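Local coordinates for protein putative ATP binding component of ABC-transporter (Escherichia coli, PDB 2R5O) that binds O-antigen polysaccharide for export, this being the carbohydrate-binding C-terminal domain of Wzt, the probable ATP-hydrolysing component of an ABC transporter, at residues E27-Y30 with H31-G35; H54-A58 with G59-P63; G148-Q151 with T152-P156. One frame throughout, in Å; residues are numbered along the deposited sequence.

Interaction 1 (E27-Y30 with H31-G35)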
# COMPACT_ATOMS: atom_id res chain seq x y z
N GLU A 27 12.47 14.03 -30.18
CA GLU A 27 11.11 13.85 -30.72
C GLU A 27 10.20 13.35 -29.61
O GLU A 27 10.62 12.55 -28.78
CB GLU A 27 11.12 12.81 -31.85
CG GLU A 27 9.79 12.61 -32.56
CD GLU A 27 9.84 11.51 -33.61
OE1 GLU A 27 8.77 11.12 -34.11
OE2 GLU A 27 10.96 11.01 -33.93
N ASP A 28 8.96 13.83 -29.59
CA ASP A 28 7.98 13.42 -28.57
C ASP A 28 7.36 12.09 -29.02
O ASP A 28 6.38 12.08 -29.79
CB ASP A 28 6.95 14.55 -28.37
CG ASP A 28 6.01 14.29 -27.23
OD1 ASP A 28 5.93 13.16 -26.73
OD2 ASP A 28 5.32 15.25 -26.82
N VAL A 29 7.97 10.99 -28.59
CA VAL A 29 7.54 9.64 -28.96
C VAL A 29 6.79 8.91 -27.84
O VAL A 29 6.47 7.73 -27.94
CB VAL A 29 8.74 8.79 -29.44
CG1 VAL A 29 9.39 9.44 -30.65
CG2 VAL A 29 9.75 8.58 -28.36
N TYR A 30 6.47 9.64 -26.77
CA TYR A 30 5.77 9.10 -25.61
C TYR A 30 4.53 8.30 -26.01
O TYR A 30 4.29 7.20 -25.49
CB TYR A 30 5.41 10.29 -24.73
CG TYR A 30 4.95 10.06 -23.31
CD1 TYR A 30 5.78 10.37 -22.22
CD2 TYR A 30 3.65 9.63 -23.04
CE1 TYR A 30 5.34 10.25 -20.93
CE2 TYR A 30 3.21 9.51 -21.73
CZ TYR A 30 4.06 9.83 -20.67
OH TYR A 30 3.62 9.76 -19.37
N HIS A 31 3.77 8.85 -26.94
CA HIS A 31 2.49 8.28 -27.35
C HIS A 31 2.66 6.94 -28.08
O HIS A 31 1.66 6.24 -28.28
CB HIS A 31 1.73 9.27 -28.24
CG HIS A 31 2.31 9.43 -29.60
ND1 HIS A 31 3.32 10.31 -29.92
CD2 HIS A 31 2.01 8.78 -30.74
CE1 HIS A 31 3.61 10.19 -31.20
NE2 HIS A 31 2.83 9.27 -31.73
N THR A 32 3.89 6.59 -28.48
CA THR A 32 4.12 5.34 -29.21
C THR A 32 4.42 4.13 -28.33
O THR A 32 4.57 3.03 -28.85
CB THR A 32 5.30 5.46 -30.20
OG1 THR A 32 6.54 5.51 -29.47
CG2 THR A 32 5.16 6.70 -31.11
N ARG A 33 4.56 4.33 -27.03
CA ARG A 33 5.08 3.29 -26.15
C ARG A 33 3.99 2.36 -25.59
O ARG A 33 2.83 2.73 -25.52
CB ARG A 33 5.85 3.91 -24.97
CG ARG A 33 7.04 4.75 -25.37
CD ARG A 33 7.99 3.99 -26.30
NE ARG A 33 9.17 4.77 -26.56
CZ ARG A 33 10.09 4.46 -27.46
NH1 ARG A 33 9.96 3.37 -28.21
NH2 ARG A 33 11.15 5.23 -27.62
N PRO A 34 4.36 1.15 -25.20
CA PRO A 34 3.40 0.25 -24.62
C PRO A 34 2.75 0.84 -23.36
O PRO A 34 3.44 1.39 -22.51
CB PRO A 34 4.25 -0.98 -24.26
CG PRO A 34 5.37 -0.96 -25.24
CD PRO A 34 5.69 0.53 -25.32
N GLY A 35 1.44 0.68 -23.26
CA GLY A 35 0.68 1.18 -22.14
C GLY A 35 0.21 2.62 -22.28
O GLY A 35 -0.55 3.09 -21.44
O HOH W 1 3.54 12.00 -27.25
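V29 and T32 share the main hydrogen bonds of this local contact. The carbonyl oxygen V29 O takes two donors from the same residue. T32 OG1 meets V29 O at 2.7 Å, in the carbonyl plane. T32 N reaches V29 O at 2.9 Å from well above that plane. The hydroxyl gets there because chi1 of T32 (72°) sets OG1 between the backbone N and the carbonyl carbon, facing back along the chain. One residue on, R33 N makes a longer bond of 3.3 Å to Y30 O.

A water adds a second polar link. It donates to D28 OD1 at 2.7 Å. It also lies in the ring plane of H31, 3.2 Å from H31 ND1. The D28 carboxylate is fixed mainly by salt bridges to R42 and R160.

Van der Waals contact is modest. The methyl V29 CG2 lies 3.7 Å from R33 NH2, at the guanidinium, and the two side chains cross obliquely. R33 bends at chi2, and its NE makes a salt bridge with D52. T32 CG2 lies over one face of the H31 ring, offset toward the rim. Y30 instead turns into the domain, where its OH bonds to S163 and its ring meets R160 in a cation-pi contact.

The two successive bonds from residue i+3 back to residue i make a short 3-10 helix, Y30 to T32, in the loop before strand 41-43, lying against strand 48-57.

Interaction 2 (H54-A58 with G59-P63)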
# COMPACT_ATOMS: atom_id res chain seq x y z
N HIS A 54 9.95 4.91 -20.16
CA HIS A 54 10.31 3.50 -20.21
C HIS A 54 9.91 2.86 -18.89
O HIS A 54 10.01 3.48 -17.84
CB HIS A 54 11.83 3.34 -20.42
CG HIS A 54 12.23 1.96 -20.82
ND1 HIS A 54 12.16 1.53 -22.13
CD2 HIS A 54 12.72 0.93 -20.10
CE1 HIS A 54 12.59 0.28 -22.19
NE2 HIS A 54 12.92 -0.12 -20.97
N ILE A 55 9.43 1.63 -18.94
CA ILE A 55 9.12 0.85 -17.76
C ILE A 55 9.84 -0.46 -17.85
O ILE A 55 9.87 -1.09 -18.92
CB ILE A 55 7.59 0.66 -17.59
CG1 ILE A 55 6.94 2.05 -17.45
CG2 ILE A 55 7.27 -0.22 -16.38
CD1 ILE A 55 5.40 2.08 -17.40
N GLN A 56 10.46 -0.88 -16.76
CA GLN A 56 11.20 -2.14 -16.73
C GLN A 56 11.06 -2.77 -15.36
O GLN A 56 11.03 -2.06 -14.36
CB GLN A 56 12.65 -1.92 -17.12
CG GLN A 56 13.34 -0.97 -16.24
CD GLN A 56 14.67 -0.47 -16.79
OE1 GLN A 56 14.91 -0.53 -18.01
NE2 GLN A 56 15.53 0.04 -15.91
N SER A 57 10.99 -4.09 -15.31
CA SER A 57 10.95 -4.77 -14.03
C SER A 57 11.63 -6.12 -14.16
O SER A 57 11.38 -6.85 -15.11
CB SER A 57 9.52 -4.97 -13.60
OG SER A 57 9.45 -5.56 -12.31
N ALA A 58 12.52 -6.44 -13.22
CA ALA A 58 13.27 -7.70 -13.20
C ALA A 58 14.06 -7.84 -14.50
O ALA A 58 14.31 -8.94 -14.98
CB ALA A 58 12.35 -8.88 -13.00
N GLY A 59 14.50 -6.70 -15.03
CA GLY A 59 15.28 -6.67 -16.25
C GLY A 59 14.50 -6.78 -17.55
O GLY A 59 15.09 -6.75 -18.63
N VAL A 60 13.18 -6.96 -17.45
CA VAL A 60 12.32 -7.08 -18.61
C VAL A 60 11.82 -5.69 -18.97
O VAL A 60 11.24 -4.98 -18.15
CB VAL A 60 11.10 -8.00 -18.33
CG1 VAL A 60 10.17 -8.07 -19.53
CG2 VAL A 60 11.57 -9.36 -17.90
N ASP A 61 12.04 -5.29 -20.21
CA ASP A 61 11.55 -4.03 -20.74
C ASP A 61 10.08 -4.12 -21.14
O ASP A 61 9.66 -5.08 -21.80
CB ASP A 61 12.40 -3.63 -21.94
CG ASP A 61 13.84 -3.38 -21.56
OD1 ASP A 61 14.11 -2.53 -20.69
OD2 ASP A 61 14.71 -4.04 -22.15
N PHE A 62 9.28 -3.15 -20.73
CA PHE A 62 7.86 -3.08 -21.06
C PHE A 62 7.20 -4.44 -20.90
O PHE A 62 6.59 -4.94 -21.83
CB PHE A 62 7.63 -2.50 -22.46
CG PHE A 62 7.95 -1.02 -22.59
CD1 PHE A 62 7.26 -0.07 -21.83
CD2 PHE A 62 8.91 -0.58 -23.49
CE1 PHE A 62 7.54 1.27 -21.98
CE2 PHE A 62 9.18 0.78 -23.65
CZ PHE A 62 8.49 1.69 -22.86
N PRO A 63 7.27 -5.02 -19.70
CA PRO A 63 6.56 -6.29 -19.48
C PRO A 63 5.05 -6.07 -19.64
O PRO A 63 4.56 -4.95 -19.46
CB PRO A 63 6.92 -6.61 -18.04
CG PRO A 63 7.14 -5.28 -17.40
CD PRO A 63 7.86 -4.49 -18.46
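This is a tight beta hairpin at the edge of the antiparallel four-stranded sheet, in a domain with an immunoglobulin fold. It joins strand 48-57 to the short outermost strand 60-61 through a type I' turn from S57 to V60. A58 and G59 fill the two central positions, both with the positive phi angles of that turn.

Backbone bonds close the hairpin. S57 and V60 form a hydrogen-bonded antiparallel pair. S57 N gives to V60 O at 3.0 Å, and V60 N gives to S57 O at the same length. Q56 and D61 are the next, non-hydrogen-bonded pair. Here Q56 CA approaches V60 O at 3.2 Å in a CA-H...O contact. Beyond it, F62 N donates to I55 O at 2.8 Å. Inside the fold, S57 OG is held by Q70.

F62, just past strand 60-61, has positive phi (44°), where the chain leaves the strand. I55 O lies over one face of its ring. Its rim atom CE2 comes 3.4 Å from H54 ND1. The two rings meet obliquely, their planes at 59°.

H54 has CG anti to its backbone N (chi1 -165°), which carries the ring across to D61. H54 NE2 donates to D61 OD1 at 2.7 Å. The acceptor lies in the histidine ring plane, while NE2 meets the carboxylate from above its plane.

Interaction 3 (G148-Q151 with T152-P156)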
# COMPACT_ATOMS: atom_id res chain seq x y z
N GLY A 148 10.89 24.97 -9.70
CA GLY A 148 10.80 26.03 -8.70
C GLY A 148 11.13 25.55 -7.30
O GLY A 148 12.02 24.72 -7.11
N ASN A 149 10.42 26.10 -6.31
CA ASN A 149 10.54 25.70 -4.91
C ASN A 149 9.41 24.73 -4.60
O ASN A 149 8.25 25.12 -4.60
CB ASN A 149 10.44 26.94 -4.01
CG ASN A 149 11.47 28.02 -4.36
OD1 ASN A 149 11.13 29.22 -4.42
ND2 ASN A 149 12.71 27.61 -4.59
N PRO A 150 9.71 23.43 -4.39
CA PRO A 150 8.62 22.41 -4.34
C PRO A 150 7.48 22.62 -3.31
O PRO A 150 6.32 22.27 -3.54
CB PRO A 150 9.36 21.09 -4.12
CG PRO A 150 10.83 21.44 -3.95
CD PRO A 150 11.06 22.86 -4.29
N GLN A 151 7.82 23.24 -2.20
CA GLN A 151 6.88 23.43 -1.11
C GLN A 151 5.88 24.57 -1.35
O GLN A 151 4.80 24.60 -0.78
CB GLN A 151 7.67 23.70 0.18
CG GLN A 151 8.63 22.55 0.58
CD GLN A 151 9.85 23.03 1.36
OE1 GLN A 151 9.77 23.98 2.13
NE2 GLN A 151 10.99 22.39 1.13
N THR A 152 6.30 25.56 -2.14
CA THR A 152 5.67 26.86 -2.10
C THR A 152 5.48 27.54 -3.45
O THR A 152 4.66 28.43 -3.57
CB THR A 152 6.50 27.83 -1.22
OG1 THR A 152 7.84 27.85 -1.71
CG2 THR A 152 6.53 27.33 0.23
N ASP A 153 6.27 27.19 -4.46
CA ASP A 153 6.25 27.97 -5.72
C ASP A 153 6.83 27.15 -6.85
O ASP A 153 7.99 27.31 -7.22
CB ASP A 153 7.05 29.26 -5.55
CG ASP A 153 6.95 30.18 -6.74
OD1 ASP A 153 6.22 29.88 -7.70
OD2 ASP A 153 7.61 31.25 -6.70
N MET A 154 6.00 26.26 -7.38
CA MET A 154 6.41 25.34 -8.43
C MET A 154 5.52 25.49 -9.62
O MET A 154 4.29 25.47 -9.50
CB MET A 154 6.22 23.92 -7.92
CG MET A 154 7.06 23.57 -6.77
SD MET A 154 8.80 23.55 -7.20
CE MET A 154 8.70 22.09 -8.19
N THR A 155 6.14 25.72 -10.77
CA THR A 155 5.45 25.88 -12.01
C THR A 155 5.37 24.53 -12.71
O THR A 155 6.40 23.91 -12.95
CB THR A 155 6.21 26.84 -12.91
OG1 THR A 155 6.38 28.11 -12.26
CG2 THR A 155 5.47 27.06 -14.18
N PRO A 156 4.16 24.09 -13.06
CA PRO A 156 4.03 22.83 -13.81
C PRO A 156 4.44 23.08 -15.25
O PRO A 156 3.89 23.97 -15.91
CB PRO A 156 2.54 22.53 -13.70
CG PRO A 156 1.88 23.91 -13.63
CD PRO A 156 2.85 24.75 -12.86
O HOH W 2 9.19 30.08 -2.57
O HOH W 3 9.54 31.70 -4.98
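A beta hairpin loop with a classic beta bulge makes this contact, where strand 137-147 returns into strand 153-169. T152 and D153 both face N149, so the returning chain spends two residues opposite one.

The bulge is built on one carbonyl oxygen. N149 O accepts D153 N at 2.9 Å, in the carbonyl plane. It also accepts T152 N at 3.2 Å, from above the plane. This second bond closes a turn from N149 to T152, and the backbone angles of P150 and Q151 fit type I. In the other direction N149 N donates to D153 O at 2.9 Å. N149 and D153 thus form a hydrogen-bonded antiparallel pair. G148 and M154 form the next, non-hydrogen-bonded pair. G148 CA approaches D153 O at 3.4 Å in a CA-H...O contact. G148, with no side chain, lets D153 O come this close.

Outer side chains meet through water. In the conformer of N149 described here, one of two, OD1 accepts from two waters. One lies 2.7 Å from T152 OG1. The other donates to D153 OD2 at 2.6 Å. T152 OG1 also rests 3.6 Å from N149 CB. With chi1 at 55°, the hydroxyl swings over toward N149.

M154 bends back toward P150 at chi2 and chi3. It too has two deposited conformers, and its very short approaches to the N149-P150 backbone are doubtful. P150 and Q151 also touch F107 of helix 106-109.

The chemistry is that of an exposed loop. Backbone bonds fix the shape, while in this conformer of N149 its outer polar group is joined to those of T152 and D153 through water.

All three are surface contacts between neighbouring parts of the chain. Interactions 1 and 2 adjoin: P34 CG of the first packs on F62 CG of the second at 3.7 Å, and R33 also touches F62. Both involve strand 48-57, against which interaction 1 packs and which interaction 2 ends in a hairpin. Interaction 3 stands apart, about 20 Å from interaction 2 at nearest atoms, across the chain's centre and in the other sheet. The chemistry follows the setting. Residues 27-35 send Y30 inward, and their charged side chains D28 and R33 pair with residues elsewhere in the domain. Residues 54-63 add a direct histidine-carboxylate bond. Residues 148-156 rely on backbone bonds and water.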